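Local coordinates for protein DELTA1-pyrroline-2-carboxylate reductase (Thermococcus litoralis DSM 5473, PDB 6T3E) that probably reduces delta1-pyrroline-2-carboxylate to L-proline with NADH in hydroxyproline metabolism, and belongs to the ornithine cyclodeaminase/mu-crystallin family, at residues A210-A213 with T214-D218. Numbering follows the deposited sequence.
Sequences AREA and TEKSD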
loop_
_atom_site.group_PDB
_atom_site.type_symbol
_atom_site.label_atom_id
_atom_site.label_comp_id
_atom_site.label_asym_id
_atom_site.label_seq_id
_atom_site.Cartn_x
_atom_site.Cartn_y
_atom_site.Cartn_z
ATOM N N ALA B 210 -20.966 -11.075 29.234
ATOM C CA ALA B 210 -20.701 -11.781 27.983
ATOM C C ALA B 210 -21.249 -13.202 28.020
ATOM O O ALA B 210 -21.677 -13.725 26.982
ATOM C CB ALA B 210 -19.196 -11.798 27.694
ATOM N N ARG B 211 -21.285 -13.820 29.210
ATOM C CA ARG B 211 -21.813 -15.175 29.338
ATOM C C ARG B 211 -23.257 -15.248 28.864
ATOM O O ARG B 211 -23.623 -16.132 28.077
ATOM C CB ARG B 211 -21.718 -15.633 30.794
ATOM C CG ARG B 211 -22.217 -17.045 31.054
ATOM C CD ARG B 211 -21.419 -17.726 32.171
ATOM N NE ARG B 211 -21.638 -19.171 32.209
ATOM C CZ ARG B 211 -21.662 -19.909 33.314
ATOM N NH1 ARG B 211 -21.473 -19.354 34.501
ATOM N NH2 ARG B 211 -21.867 -21.216 33.227
ATOM N N GLU B 212 -24.086 -14.305 29.304
ATOM C CA GLU B 212 -25.505 -14.338 28.965
ATOM C C GLU B 212 -25.729 -14.140 27.471
ATOM O O GLU B 212 -26.551 -14.836 26.865
ATOM C CB GLU B 212 -26.261 -13.273 29.765
ATOM C CG GLU B 212 -27.752 -13.271 29.510
ATOM C CD GLU B 212 -28.467 -12.245 30.347
ATOM O OE1 GLU B 212 -29.647 -11.945 30.055
ATOM O OE2 GLU B 212 -27.835 -11.733 31.297
ATOM N N ALA B 213 -25.022 -13.188 26.860
ATOM C CA ALA B 213 -25.181 -12.967 25.427
ATOM C C ALA B 213 -24.761 -14.195 24.635
ATOM O O ALA B 213 -25.375 -14.521 23.616
ATOM C CB ALA B 213 -24.375 -11.747 24.986
ATOM N N THR B 214 -23.728 -14.905 25.100
ATOM C CA THR B 214 -23.269 -16.094 24.388
ATOM C C THR B 214 -24.236 -17.265 24.566
ATOM O O THR B 214 -24.556 -17.966 23.598
ATOM C CB THR B 214 -21.862 -16.459 24.865
ATOM O OG1 THR B 214 -21.001 -15.324 24.701
ATOM C CG2 THR B 214 -21.299 -17.643 24.088
ATOM N N GLU B 215 -24.745 -17.462 25.783
ATOM C CA GLU B 215 -25.584 -18.622 26.064
ATOM C C GLU B 215 -26.913 -18.562 25.323
ATOM O O GLU B 215 -27.445 -19.604 24.924
ATOM C CB GLU B 215 -25.835 -18.738 27.568
ATOM C CG GLU B 215 -24.888 -19.697 28.276
ATOM C CD GLU B 215 -24.934 -19.567 29.786
ATOM O OE1 GLU B 215 -24.077 -20.179 30.455
ATOM O OE2 GLU B 215 -25.827 -18.859 30.301
ATOM N N LYS B 216 -27.464 -17.367 25.123
ATOM C CA LYS B 216 -28.793 -17.232 24.548
ATOM C C LYS B 216 -28.781 -16.997 23.044
ATOM O O LYS B 216 -29.850 -16.801 22.457
ATOM C CB LYS B 216 -29.551 -16.095 25.238
ATOM C CG LYS B 216 -29.710 -16.289 26.723
ATOM C CD LYS B 216 -29.979 -14.978 27.420
ATOM C CE LYS B 216 -31.463 -14.667 27.472
ATOM N NZ LYS B 216 -31.720 -13.612 28.484
ATOM N N SER B 217 -27.612 -17.032 22.410
ATOM C CA SER B 217 -27.470 -16.668 21.007
ATOM C C SER B 217 -27.762 -17.837 20.074
ATOM O O SER B 217 -27.319 -18.966 20.307
ATOM C CB SER B 217 -26.053 -16.168 20.732
ATOM O OG SER B 217 -25.830 -14.903 21.311
ATOM N N ASP B 218 -28.486 -17.548 18.994
ATOM C CA ASP B 218 -28.484 -18.425 17.830
ATOM C C ASP B 218 -27.346 -18.046 16.885
ATOM O O ASP B 218 -26.712 -18.927 16.292
ATOM C CB ASP B 218 -29.837 -18.356 17.108
ATOM C CG ASP B 218 -30.981 -18.987 17.911
ATOM O OD1 ASP B 218 -30.773 -20.044 18.555
ATOM O OD2 ASP B 218 -32.096 -18.418 17.898
#
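Glu212 and Lys216, one helical turn apart, run alongside each other in the same direction, joined at their ends by a salt bridge between Glu212 OE1 and Lys216 NZ (3.1 Å). The glutamate chain runs out fully extended; the lysine bends at chi3, bringing its ammonium to the anti side of OE1, 18° out of the carboxylate plane. Nearer the backbone, Lys216 CD packs against Glu212 CG at 3.5 Å. A second i to i+4 salt bridge, Arg211 to Glu215, is looser. Its side chains cross at a slant, guanidinium and carboxylate planes 61° apart, and the bond from Arg211 NE to Glu215 OE1 (3.2 Å) is weak and strongly bent.

On the buried side, a hydroxyl meets a main-chain carbonyl. Thr214 OG1, set beside its own backbone N by chi1 of -55°, donates to Ala210 O at 2.9 Å. The amide Thr214 N binds that oxygen too, from the opposite face of the carbonyl plane (3.0 Å), so two donors of one residue grip it. Ser217 OG also faces Ala213 O, at a separation too short to be trusted. The amides of Glu215 and Lys216 bond to Arg211 O and Glu212 O in the usual i to i+4 way.

This short helix, 210-215, is the connection between strands 203-206 and 219-222 in the parallel sheet of the Rossmann-type domain that binds NADH. Ala210 and Lys216 touch Tyr182 and Leu180 of strand 178-182, with the Ala210 side chain about 6 Å from the dinucleotide; just before strand 219-222, the Asp218 carboxylate is held by Arg148, Arg237 and the amides of Lys152 and Ile153.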